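SmhB (Serratia marcescens, PDB 6ZZ5) is the B component of Smh, a tripartite alpha-pore-forming toxin, and probably inserts into target membranes as part of its pore. Local coordinates at residues Tyr82-Asn87 with Lys323-Thr328; Ala191-Ile196 with Val339-Pro344; Gly215-Thr220 with Lys235-Arg240. One frame throughout, in Å; residues are numbered along the deposited sequence.

Interaction 1. Residues Tyr82-Asn87 with Lys323-Thr328; sequences YFETQN and KVLDGT. With EDO (1,2-ethanediol), chain I.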
ATOM      1  N   TYR A  82      -2.869   8.646 -21.015  1.00 17.11           N
ATOM      2  CA  TYR A  82      -3.543   7.708 -21.954  1.00 15.23           C
ATOM      3  C   TYR A  82      -4.954   8.234 -22.275  1.00 18.93           C
ATOM      4  O   TYR A  82      -5.303   8.382 -23.433  1.00 16.50           O
ATOM      5  CB  TYR A  82      -3.603   6.242 -21.491  1.00 20.44           C
ATOM      6  CG  TYR A  82      -4.493   5.527 -22.464  1.00 18.21           C
ATOM      7  CD1 TYR A  82      -4.012   5.136 -23.703  1.00 21.99           C
ATOM      8  CD2 TYR A  82      -5.853   5.460 -22.243  1.00 20.20           C
ATOM      9  CE1 TYR A  82      -4.855   4.609 -24.666  1.00 21.04           C
ATOM     10  CE2 TYR A  82      -6.719   4.964 -23.209  1.00 21.36           C
ATOM     11  CZ  TYR A  82      -6.220   4.573 -24.444  1.00 22.10           C
ATOM     12  OH  TYR A  82      -7.071   4.119 -25.414  1.00 20.63           O
ATOM     13  N   PHE A  83      -5.756   8.553 -21.261  1.00 16.14           N
ATOM     14  CA  PHE A  83      -7.162   8.921 -21.438  1.00 17.75           C
ATOM     15  C   PHE A  83      -7.248  10.328 -22.034  1.00 16.34           C
ATOM     16  O   PHE A  83      -8.205  10.571 -22.792  1.00 16.07           O
ATOM     17  CB  PHE A  83      -7.977   8.659 -20.163  1.00 20.25           C
ATOM     18  CG  PHE A  83      -8.330   7.205 -20.034  1.00 16.59           C
ATOM     19  CD1 PHE A  83      -9.163   6.588 -20.957  1.00 19.58           C
ATOM     20  CD2 PHE A  83      -7.730   6.398 -19.067  1.00 19.58           C
ATOM     21  CE1 PHE A  83      -9.458   5.230 -20.860  1.00 21.09           C
ATOM     22  CE2 PHE A  83      -8.017   5.042 -18.997  1.00 18.34           C
ATOM     23  CZ  PHE A  83      -8.874   4.458 -19.888  1.00 20.87           C
ATOM     24  N   GLU A  84      -6.315  11.221 -21.736  1.00 16.23           N
ATOM     25  CA  GLU A  84      -6.266  12.531 -22.427  1.00 16.46           C
ATOM     26  C   GLU A  84      -6.004  12.301 -23.937  1.00 17.93           C
ATOM     27  O   GLU A  84      -6.599  12.960 -24.773  1.00 16.30           O
ATOM     28  CB  GLU A  84      -5.229  13.480 -21.800  1.00 16.34           C
ATOM     29  CG  GLU A  84      -5.609  13.988 -20.429  1.00 21.47           C
ATOM     30  CD  GLU A  84      -6.804  14.933 -20.388  1.00 24.60           C
ATOM     31  OE1 GLU A  84      -7.339  15.251 -21.470  1.00 23.50           O
ATOM     32  OE2 GLU A  84      -7.164  15.381 -19.254  1.00 24.28           O
ATOM     33  N   THR A  85      -5.118  11.395 -24.278  1.00 17.06           N
ATOM     34  CA  THR A  85      -4.812  11.074 -25.693  1.00 17.11           C
ATOM     35  C   THR A  85      -6.058  10.406 -26.314  1.00 18.61           C
ATOM     36  O   THR A  85      -6.382  10.725 -27.459  1.00 17.83           O
ATOM     37  CB  THR A  85      -3.600  10.161 -25.769  1.00 19.89           C
ATOM     38  OG1 THR A  85      -2.486  10.852 -25.187  1.00 21.62           O
ATOM     39  CG2 THR A  85      -3.284   9.808 -27.199  1.00 19.59           C
ATOM     40  N   GLN A  86      -6.747   9.549 -25.586  1.00 17.17           N
ATOM     41  CA  GLN A  86      -7.967   8.896 -26.104  1.00 17.79           C
ATOM     42  C   GLN A  86      -9.011   9.985 -26.342  1.00 19.10           C
ATOM     43  O   GLN A  86      -9.675   9.938 -27.385  1.00 19.52           O
ATOM     44  CB  GLN A  86      -8.439   7.766 -25.218  1.00 16.91           C
ATOM     45  CG  GLN A  86      -9.547   6.945 -25.873  1.00 17.84           C
ATOM     46  CD  GLN A  86     -10.104   5.853 -24.997  1.00 19.44           C
ATOM     47  OE1 GLN A  86      -9.492   4.790 -24.857  1.00 18.68           O
ATOM     48  NE2 GLN A  86     -11.257   6.118 -24.405  1.00 17.89           N
ATOM     49  N   ASN A  87      -9.160  10.936 -25.428  1.00 16.32           N
ATOM     50  CA  ASN A  87     -10.139  12.044 -25.634  1.00 18.39           C
ATOM     51  C   ASN A  87      -9.719  12.920 -26.827  1.00 18.11           C
ATOM     52  O   ASN A  87     -10.605  13.508 -27.504  1.00 19.59           O
ATOM     53  CB  ASN A  87     -10.360  12.892 -24.382  1.00 18.03           C
ATOM     54  CG  ASN A  87     -11.447  12.344 -23.478  1.00 18.45           C
ATOM     55  OD1 ASN A  87     -12.113  11.336 -23.809  1.00 19.64           O
ATOM     56  ND2 ASN A  87     -11.592  12.994 -22.315  1.00 13.85           N
ATOM     57  N   LYS A 323     -14.812  10.136 -15.498  1.00 22.75           N
ATOM     58  CA  LYS A 323     -14.672   9.603 -14.125  1.00 23.08           C
ATOM     59  C   LYS A 323     -13.211   9.168 -13.903  1.00 23.36           C
ATOM     60  O   LYS A 323     -12.635   9.463 -12.864  1.00 20.24           O
ATOM     61  CB  LYS A 323     -15.705   8.491 -13.936  1.00 26.92           C
ATOM     62  CG  LYS A 323     -15.554   7.647 -12.663  1.00 32.44           C
ATOM     63  CD  LYS A 323     -16.595   6.527 -12.600  1.00 42.89           C
ATOM     64  CE  LYS A 323     -16.463   5.599 -13.798  1.00 57.87           C
ATOM     65  NZ  LYS A 323     -17.354   4.422 -13.711  1.00 73.44           N
ATOM     66  N   VAL A 324     -12.584   8.518 -14.867  1.00 19.06           N
ATOM     67  CA  VAL A 324     -11.190   8.093 -14.745  1.00 18.71           C
ATOM     68  C   VAL A 324     -10.305   9.331 -14.684  1.00 21.47           C
ATOM     69  O   VAL A 324      -9.382   9.377 -13.812  1.00 21.26           O
ATOM     70  CB  VAL A 324     -10.762   7.121 -15.846  1.00 24.14           C
ATOM     71  CG1 VAL A 324      -9.317   6.767 -15.645  1.00 27.09           C
ATOM     72  CG2 VAL A 324     -11.665   5.899 -15.835  1.00 25.53           C
ATOM     73  N   LEU A 325     -10.518  10.315 -15.544  1.00 18.32           N
ATOM     74  CA  LEU A 325      -9.663  11.526 -15.516  1.00 17.93           C
ATOM     75  C   LEU A 325      -9.793  12.271 -14.160  1.00 19.87           C
ATOM     76  O   LEU A 325      -8.755  12.675 -13.584  1.00 19.92           O
ATOM     77  CB  LEU A 325     -10.012  12.441 -16.699  1.00 20.73           C
ATOM     78  CG  LEU A 325      -9.486  11.949 -18.064  1.00 18.64           C
ATOM     79  CD1 LEU A 325      -9.971  12.867 -19.154  1.00 21.65           C
ATOM     80  CD2 LEU A 325      -7.954  11.818 -18.113  1.00 19.16           C
ATOM     81  N   ASP A 326     -11.010  12.475 -13.676  1.00 18.89           N
ATOM     82  CA  ASP A 326     -11.269  13.071 -12.331  1.00 20.71           C
ATOM     83  C   ASP A 326     -10.472  12.279 -11.270  1.00 18.23           C
ATOM     84  O   ASP A 326      -9.834  12.914 -10.404  1.00 19.43           O
ATOM     85  CB  ASP A 326     -12.761  13.048 -12.001  1.00 22.37           C
ATOM     86  CG  ASP A 326     -13.607  14.038 -12.772  1.00 27.89           C
ATOM     87  OD1 ASP A 326     -13.030  14.875 -13.489  1.00 23.82           O
ATOM     88  OD2 ASP A 326     -14.842  14.028 -12.580  1.00 29.43           O
ATOM     89  N   GLY A 327     -10.545  10.958 -11.314  1.00 18.17           N
ATOM     90  CA  GLY A 327      -9.837  10.064 -10.368  1.00 21.47           C
ATOM     91  C   GLY A 327      -8.352  10.310 -10.403  1.00 23.85           C
ATOM     92  O   GLY A 327      -7.735  10.425  -9.337  1.00 17.24           O
ATOM     93  N   THR A 328      -7.747  10.362 -11.599  1.00 19.17           N
ATOM     94  CA  THR A 328      -6.284  10.572 -11.696  1.00 18.07           C
ATOM     95  C   THR A 328      -5.921  11.871 -10.976  1.00 17.51           C
ATOM     96  O   THR A 328      -4.857  11.896 -10.333  1.00 21.85           O
ATOM     97  CB  THR A 328      -5.755  10.616 -13.144  1.00 18.52           C
ATOM     98  OG1 THR A 328      -6.319  11.727 -13.868  1.00 18.12           O
ATOM     99  CG2 THR A 328      -6.035   9.294 -13.853  1.00 15.67           C
TER
HETATM  100  C1  EDO I 407     -11.843   2.357 -26.679  1.00 41.36           C
HETATM  101  O1  EDO I 407     -12.944   1.628 -26.164  1.00 53.87           O
HETATM  102  C2  EDO I 407     -10.596   2.045 -25.953  1.00 42.26           C
HETATM  103  O2  EDO I 407     -10.682   2.399 -24.585  1.00 43.02           O
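L325 packs against F83, E84 and N87 where two helices of the elongated helical bundle meet. This bundle is the body of soluble alpha-pore-forming toxins of the HBL family. Helix 44-92 carries Y82-N87 and helix 321-336 carries K323-T328. The short segments run roughly antiparallel, 145° apart, with their axes 10.3 Å from each other. No hydrogen bond joins them, so the contact is made by side-chain packing.

L325 can be followed outward. Its CB lies on the side facing the other helix. Its CG sits anti to the carbonyl carbon (chi1 -75°) and comes near F83 CB. From there the two methyls part. L325 CD2 meets F83 CB at 3.8 Å and also touches the aliphatic CG of E84. L325 CD1 reaches N87 ND2 at 3.6 Å, the two side chains coming from opposite directions. Both methyls also lie against the carboxylate of E84, whose chain bends at chi2 to bring OE2 within 3.8 Å of L325 CD1.

V324, the residue before L325, adds a contact. Its CG1 comes obliquely to the F83 ring, 3.8 Å from CD2. One face of that ring is taken by Y82 CD2, 3.6 Å above the plane and over the centre. Helix 4-30 closes in as well, through T5 on F83 and N9 on V324.

Next to this contact, Y82 OH donates to Q86 OE1 at 2.6 Å, in the carbonyl plane and on a lone pair. O2 of a bound 1,2-ethanediol, probably from the crystallisation liquor, donates to the same Q86 OE1 at 2.7 Å.

Interaction 2. Residues Ala191-Ile196 with Val339-Pro344; sequences AIVTAI and VVREVP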
ATOM      1  N   ALA A 191      -8.166  14.614   2.695  1.00 22.54           N
ATOM      2  CA  ALA A 191      -6.783  14.178   2.912  1.00 23.83           C
ATOM      3  C   ALA A 191      -6.795  12.860   3.679  1.00 23.35           C
ATOM      4  O   ALA A 191      -7.822  12.496   4.302  1.00 23.71           O
ATOM      5  CB  ALA A 191      -6.010  15.250   3.656  1.00 25.31           C
ATOM      6  N   ILE A 192      -5.675  12.155   3.592  1.00 19.80           N
ATOM      7  CA  ILE A 192      -5.362  10.977   4.414  1.00 19.05           C
ATOM      8  C   ILE A 192      -4.446  11.464   5.545  1.00 20.80           C
ATOM      9  O   ILE A 192      -3.494  12.163   5.264  1.00 21.36           O
ATOM     10  CB  ILE A 192      -4.762   9.889   3.527  1.00 21.25           C
ATOM     11  CG1 ILE A 192      -5.765   9.504   2.432  1.00 24.25           C
ATOM     12  CG2 ILE A 192      -4.314   8.689   4.354  1.00 20.40           C
ATOM     13  CD1 ILE A 192      -6.983   8.863   2.965  1.00 29.50           C
ATOM     14  N   VAL A 193      -4.776  11.143   6.783  1.00 17.66           N
ATOM     15  CA  VAL A 193      -3.992  11.556   7.978  1.00 22.59           C
ATOM     16  C   VAL A 193      -3.354  10.297   8.563  1.00 21.05           C
ATOM     17  O   VAL A 193      -4.125   9.276   8.742  1.00 20.03           O
ATOM     18  CB  VAL A 193      -4.907  12.201   9.028  1.00 25.52           C
ATOM     19  CG1 VAL A 193      -4.096  12.608  10.246  1.00 26.27           C
ATOM     20  CG2 VAL A 193      -5.643  13.396   8.447  1.00 30.96           C
ATOM     21  N   THR A 194      -2.092  10.379   8.962  1.00 18.96           N
ATOM     22  CA  THR A 194      -1.322   9.190   9.400  1.00 19.19           C
ATOM     23  C   THR A 194      -0.593   9.523  10.684  1.00 18.37           C
ATOM     24  O   THR A 194      -0.329  10.713  10.995  1.00 22.07           O
ATOM     25  CB  THR A 194      -0.354   8.652   8.325  1.00 18.29           C
ATOM     26  OG1 THR A 194       0.700   9.580   8.079  1.00 20.64           O
ATOM     27  CG2 THR A 194      -1.043   8.406   7.018  1.00 20.88           C
ATOM     28  N   ALA A 195      -0.352   8.460  11.449  1.00 16.05           N
ATOM     29  CA  ALA A 195       0.354   8.536  12.716  1.00 16.20           C
ATOM     30  C   ALA A 195       0.996   7.194  12.974  1.00 15.65           C
ATOM     31  O   ALA A 195       0.460   6.152  12.496  1.00 19.07           O
ATOM     32  CB  ALA A 195      -0.591   8.929  13.818  1.00 16.95           C
ATOM     33  N   ILE A 196       2.182   7.265  13.547  1.00 17.52           N
ATOM     34  CA  ILE A 196       2.981   6.065  13.905  1.00 17.21           C
ATOM     35  C   ILE A 196       3.193   6.035  15.409  1.00 18.98           C
ATOM     36  O   ILE A 196       3.541   7.064  15.986  1.00 20.70           O
ATOM     37  CB  ILE A 196       4.291   6.138  13.099  1.00 19.72           C
ATOM     38  CG1 ILE A 196       3.990   5.872  11.616  1.00 19.28           C
ATOM     39  CG2 ILE A 196       5.307   5.142  13.653  1.00 19.03           C
ATOM     40  CD1 ILE A 196       5.029   6.426  10.676  1.00 23.84           C
ATOM     41  N   VAL A 339      -1.161  13.781   5.372  1.00 23.40           N
ATOM     42  CA  VAL A 339      -0.916  14.546   6.633  1.00 22.80           C
ATOM     43  C   VAL A 339      -0.311  13.617   7.662  1.00 22.83           C
ATOM     44  O   VAL A 339      -0.798  12.482   7.794  1.00 22.27           O
ATOM     45  CB  VAL A 339      -2.239  15.155   7.116  1.00 25.12           C
ATOM     46  CG1 VAL A 339      -2.142  15.799   8.494  1.00 24.43           C
ATOM     47  CG2 VAL A 339      -2.736  16.147   6.066  1.00 29.95           C
ATOM     48  N   VAL A 340       0.811  14.015   8.239  1.00 20.82           N
ATOM     49  CA  VAL A 340       1.487  13.227   9.313  1.00 22.16           C
ATOM     50  C   VAL A 340       1.271  13.951  10.633  1.00 19.56           C
ATOM     51  O   VAL A 340       1.545  15.147  10.697  1.00 25.79           O
ATOM     52  CB  VAL A 340       2.972  12.982   9.003  1.00 26.53           C
ATOM     53  CG1 VAL A 340       3.663  12.205  10.098  1.00 26.12           C
ATOM     54  CG2 VAL A 340       3.121  12.244   7.706  1.00 25.75           C
ATOM     55  N   ARG A 341       0.690  13.274  11.599  1.00 20.60           N
ATOM     56  CA  ARG A 341       0.687  13.744  13.002  1.00 21.58           C
ATOM     57  C   ARG A 341       1.774  13.021  13.819  1.00 20.48           C
ATOM     58  O   ARG A 341       1.878  11.825  13.749  1.00 20.17           O
ATOM     59  CB  ARG A 341      -0.692  13.583  13.627  1.00 27.01           C
ATOM     60  CG  ARG A 341      -1.761  14.311  12.837  1.00 28.14           C
ATOM     61  CD  ARG A 341      -2.743  14.898  13.768  1.00 38.48           C
ATOM     62  NE  ARG A 341      -3.739  15.652  13.052  1.00 40.74           N
ATOM     63  CZ  ARG A 341      -4.915  15.954  13.573  1.00 40.14           C
ATOM     64  NH1 ARG A 341      -5.264  15.497  14.768  1.00 37.66           N
ATOM     65  NH2 ARG A 341      -5.760  16.678  12.872  1.00 33.74           N
ATOM     66  N   GLU A 342       2.492  13.766  14.627  1.00 22.27           N
ATOM     67  CA  GLU A 342       3.492  13.271  15.608  1.00 24.14           C
ATOM     68  C   GLU A 342       2.742  12.764  16.848  1.00 26.51           C
ATOM     69  O   GLU A 342       1.808  13.428  17.363  1.00 24.09           O
ATOM     70  CB  GLU A 342       4.482  14.386  16.002  1.00 27.95           C
ATOM     71  CG  GLU A 342       5.289  14.907  14.790  1.00 34.97           C
ATOM     72  CD  GLU A 342       5.942  13.817  13.927  1.00 32.88           C
ATOM     73  OE1 GLU A 342       6.433  12.822  14.485  1.00 28.08           O
ATOM     74  OE2 GLU A 342       5.938  13.916  12.683  1.00 27.38           O
ATOM     75  N   VAL A 343       3.082  11.569  17.267  1.00 24.45           N
ATOM     76  CA  VAL A 343       2.475  10.954  18.450  1.00 23.35           C
ATOM     77  C   VAL A 343       3.389  11.249  19.603  1.00 23.38           C
ATOM     78  O   VAL A 343       4.564  10.940  19.516  1.00 23.53           O
ATOM     79  CB  VAL A 343       2.261   9.453  18.223  1.00 23.91           C
ATOM     80  CG1 VAL A 343       1.765   8.822  19.477  1.00 23.60           C
ATOM     81  CG2 VAL A 343       1.308   9.215  17.055  1.00 22.66           C
ATOM     82  N   PRO A 344       2.848  11.779  20.708  1.00 25.36           N
ATOM     83  CA  PRO A 344       3.625  11.998  21.924  1.00 28.14           C
ATOM     84  C   PRO A 344       4.277  10.722  22.435  1.00 30.01           C
ATOM     85  O   PRO A 344       3.722   9.649  22.270  1.00 27.00           O
ATOM     86  CB  PRO A 344       2.616  12.551  22.938  1.00 30.55           C
ATOM     87  CG  PRO A 344       1.546  13.179  22.049  1.00 31.26           C
ATOM     88  CD  PRO A 344       1.463  12.237  20.850  1.00 27.03           C
TER
HETATM   89  O   HOH W   1       3.422   9.802  13.217  1.00 27.65           O
HETATM   90  O   HOH W   2       4.907   9.801  15.727  1.00 28.95           O
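V193 and V339 stand side by side and point the same way on one face of a small mixed beta-sheet. They form one parallel bridge between strand 191-196 and the short edge strand 339-340. T194 and V340 form the next bridge, on the opposite face.

On the first face, V193 CG2 lies 4.1 Å from V339 CB. V193 CG1 meets the aliphatic part of R341, 3.9 Å from its CG, with the two side chains set at a slant. The first torsion of R341 (chi1 -57°) puts CG there, beside its own backbone N. A195 is on this face too, and its CB touches V343 CG2. Helix 349-359 packs here, through F352 on A195 and V343 and L356 on R341.

On the second face, T194 OG1 sits between its backbone N and carbonyl carbon (chi1 67°). This places it 3.6 Å from V340 CG2. Helix 4-30 lies over this side, with T24 against T194.

Backbone bonds fix the pairing. V339 N donates to I192 O at 2.8 Å, T194 N to V339 O, and R341 N to T194 O. Beyond R341 the direct backbone bonds stop and two waters bridge the chains, while V343 CG2 stays in contact with A195 and I196. One water accepts from I196 N and donates to R341 O. A second donates to I196 O, 3.1 Å away, and accepts from V343 N at 3.0 Å.

Interaction 3. Residues Gly215-Thr220 with Lys235-Arg240; sequences GIAMMT and KSLSAR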
ATOM      1  N   GLY A 215       3.002  -0.126  13.798  1.00 15.03           N
ATOM      2  CA  GLY A 215       2.117   0.649  14.692  1.00 19.55           C
ATOM      3  C   GLY A 215       1.624   1.879  13.986  1.00 16.47           C
ATOM      4  O   GLY A 215       2.240   2.931  14.173  1.00 15.82           O
ATOM      5  N   ILE A 216       0.620   1.715  13.131  1.00 15.19           N
ATOM      6  CA  ILE A 216       0.133   2.785  12.226  1.00 16.71           C
ATOM      7  C   ILE A 216      -1.348   3.039  12.427  1.00 16.88           C
ATOM      8  O   ILE A 216      -2.126   2.101  12.670  1.00 17.71           O
ATOM      9  CB  ILE A 216       0.444   2.486  10.748  1.00 16.21           C
ATOM     10  CG1 ILE A 216      -0.233   1.221  10.226  1.00 19.14           C
ATOM     11  CG2 ILE A 216       1.948   2.436  10.567  1.00 18.11           C
ATOM     12  CD1 ILE A 216      -0.204   1.103   8.744  1.00 18.23           C
ATOM     13  N   ALA A 217      -1.698   4.292  12.244  1.00 16.33           N
ATOM     14  CA  ALA A 217      -3.094   4.742  12.101  1.00 20.46           C
ATOM     15  C   ALA A 217      -3.194   5.526  10.791  1.00 19.75           C
ATOM     16  O   ALA A 217      -2.275   6.337  10.453  1.00 17.42           O
ATOM     17  CB  ALA A 217      -3.506   5.570  13.274  1.00 21.61           C
ATOM     18  N   MET A 218      -4.260   5.237  10.065  1.00 18.41           N
ATOM     19  CA  MET A 218      -4.648   6.046   8.905  1.00 20.21           C
ATOM     20  C   MET A 218      -6.126   6.414   9.080  1.00 21.62           C
ATOM     21  O   MET A 218      -6.998   5.555   9.356  1.00 22.25           O
ATOM     22  CB  MET A 218      -4.385   5.282   7.609  1.00 15.35           C
ATOM     23  CG  MET A 218      -2.949   4.703   7.507  1.00 14.81           C
ATOM     24  SD  MET A 218      -2.573   4.035   5.898  1.00 19.81           S
ATOM     25  CE  MET A 218      -2.489   5.482   4.861  1.00 15.96           C
ATOM     26  N   MET A 219      -6.387   7.676   8.871  1.00 17.96           N
ATOM     27  CA  MET A 219      -7.713   8.261   9.040  1.00 19.84           C
ATOM     28  C   MET A 219      -7.940   9.199   7.877  1.00 19.48           C
ATOM     29  O   MET A 219      -7.021   9.401   7.105  1.00 23.59           O
ATOM     30  CB  MET A 219      -7.751   8.973  10.398  1.00 25.73           C
ATOM     31  CG  MET A 219      -7.722   7.972  11.520  1.00 31.11           C
ATOM     32  SD  MET A 219      -7.068   8.658  13.001  1.00 36.63           S
ATOM     33  CE  MET A 219      -5.358   8.921  12.500  1.00 31.29           C
ATOM     34  N   THR A 220      -9.147   9.717   7.743  1.00 25.28           N
ATOM     35  CA  THR A 220      -9.535  10.683   6.693  1.00 22.95           C
ATOM     36  C   THR A 220      -9.773  12.054   7.338  1.00 26.78           C
ATOM     37  O   THR A 220     -10.111  12.148   8.537  1.00 27.72           O
ATOM     38  CB  THR A 220     -10.782  10.200   5.935  1.00 25.45           C
ATOM     39  OG1 THR A 220     -11.814   9.993   6.893  1.00 23.23           O
ATOM     40  CG2 THR A 220     -10.502   8.951   5.141  1.00 23.09           C
ATOM     41  N   LYS A 235     -11.091   0.256  17.549  1.00 21.15           N
ATOM     42  CA  LYS A 235     -11.457  -1.103  18.080  1.00 23.41           C
ATOM     43  C   LYS A 235     -10.305  -2.094  17.881  1.00 20.14           C
ATOM     44  O   LYS A 235      -9.881  -2.714  18.843  1.00 20.43           O
ATOM     45  CB  LYS A 235     -12.688  -1.642  17.337  1.00 27.72           C
ATOM     46  CG  LYS A 235     -13.980  -0.939  17.711  1.00 39.01           C
ATOM     47  CD  LYS A 235     -14.283  -1.112  19.186  1.00 55.03           C
ATOM     48  CE  LYS A 235     -15.622  -0.559  19.616  1.00 74.97           C
ATOM     49  NZ  LYS A 235     -15.808   0.832  19.136  1.00 70.08           N
ATOM     50  N   SER A 236      -9.770  -2.176  16.669  1.00 19.23           N
ATOM     51  CA  SER A 236      -8.690  -3.137  16.344  1.00 19.89           C
ATOM     52  C   SER A 236      -7.368  -2.705  16.975  1.00 19.76           C
ATOM     53  O   SER A 236      -6.670  -3.567  17.456  1.00 18.98           O
ATOM     54  CB  SER A 236      -8.611  -3.393  14.851  1.00 21.59           C
ATOM     55  OG  SER A 236      -8.289  -2.257  14.049  1.00 21.90           O
ATOM     56  N   LEU A 237      -7.021  -1.416  16.976  1.00 19.78           N
ATOM     57  CA  LEU A 237      -5.735  -0.976  17.621  1.00 19.27           C
ATOM     58  C   LEU A 237      -5.780  -1.277  19.124  1.00 16.90           C
ATOM     59  O   LEU A 237      -4.798  -1.736  19.665  1.00 20.53           O
ATOM     60  CB  LEU A 237      -5.524   0.522  17.399  1.00 19.04           C
ATOM     61  CG  LEU A 237      -5.418   1.009  15.980  1.00 18.57           C
ATOM     62  CD1 LEU A 237      -5.121   2.509  15.980  1.00 23.84           C
ATOM     63  CD2 LEU A 237      -4.355   0.252  15.194  1.00 17.85           C
ATOM     64  N   SER A 238      -6.871  -0.993  19.808  1.00 19.11           N
ATOM     65  CA  SER A 238      -7.031  -1.308  21.252  1.00 20.47           C
ATOM     66  C   SER A 238      -6.995  -2.834  21.452  1.00 21.96           C
ATOM     67  O   SER A 238      -6.455  -3.294  22.461  1.00 21.77           O
ATOM     68  CB  SER A 238      -8.283  -0.739  21.813  1.00 24.65           C
ATOM     69  OG  SER A 238      -8.152   0.662  21.876  1.00 34.00           O
ATOM     70  N   ALA A 239      -7.609  -3.594  20.529  1.00 21.40           N
ATOM     71  CA  ALA A 239      -7.605  -5.073  20.604  1.00 21.95           C
ATOM     72  C   ALA A 239      -6.142  -5.544  20.616  1.00 19.16           C
ATOM     73  O   ALA A 239      -5.793  -6.404  21.452  1.00 19.80           O
ATOM     74  CB  ALA A 239      -8.434  -5.656  19.474  1.00 21.93           C
ATOM     75  N   ARG A 240      -5.301  -5.036  19.709  1.00 21.27           N
ATOM     76  CA  ARG A 240      -3.883  -5.482  19.657  1.00 22.47           C
ATOM     77  C   ARG A 240      -3.207  -5.171  21.001  1.00 23.69           C
ATOM     78  O   ARG A 240      -2.460  -6.015  21.557  1.00 18.36           O
ATOM     79  CB  ARG A 240      -3.136  -4.809  18.497  1.00 21.88           C
ATOM     80  CG  ARG A 240      -1.648  -5.154  18.489  1.00 19.32           C
ATOM     81  CD  ARG A 240      -0.907  -4.716  17.225  1.00 17.03           C
ATOM     82  NE  ARG A 240      -1.028  -3.262  17.099  1.00 16.95           N
ATOM     83  CZ  ARG A 240      -0.785  -2.542  16.023  1.00 16.54           C
ATOM     84  NH1 ARG A 240      -0.369  -3.116  14.928  1.00 19.22           N
ATOM     85  NH2 ARG A 240      -0.973  -1.242  16.038  1.00 16.84           N
TER
HETATM   86  O   HOH W   3      -1.455  -0.354  13.357  1.00 18.36           O
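This is a sparse, buried strand-on-helix contact, in which helix 230-245 lies beside strand 216-221 of the small mixed beta-sheet. The strand is an inner one, between strands 191-196 and 227-228. It leads through 227-228 into the helix, which runs back along it. The short segments are nearly antiparallel, at 171°, with axes 10.4 Å apart. Only 126 Å² is buried between them, and no direct hydrogen bond links them. Helix 349-359 adds to the packing, and its V353 touches both A217 and L237.

L237 and R240, about one helical turn apart, reach the strand. L237 points toward it, and its two methyls divide the work. L237 CD2 comes 3.8 Å from I216 O, and L237 CD1 approaches A217 CB at a loose 4.4 Å. The side chain of I216 itself turns away from the helix, toward H21, T24 and S28 of helix 4-30.

R240 works at the start of the strand. Its chain leaves extended and bends at chi3 (60°), which brings the guanidinium beside G215 and I216. R240 NH2 lies 3.9 Å from G215 CA, while I216 N lies at the edge of the guanidinium, near its plane. R240 NH1 is hydrogen-bonded to G214 O, just before the strand. The same arginine therefore grips the chain twice, once directly and once through water. That water accepts from R240 NH2 and from I216 N, at 2.9 Å in each case.

In the fold
Interactions 2 and 3 share one small sheet. Strands 191-196 and 216-221 are neighbours in it, joined by probable hydrogen bonds such as A195 O to A217 N, and the contact centres lie about 12 Å apart. Helix 349-359 touches both. Interaction 2 is a partly buried sheet edge, held by backbone bonds. Interaction 3 is buried but slight, with a leucine and a water-linked arginine spanning strand to helix. Interaction 1 lies in the all-helical part, its centre about 31 Å from that of interaction 2 and 35 Å from that of interaction 3. It is mainly buried apolar packing. Helix 321-336 leads from it directly to strand 339-340 of interaction 2.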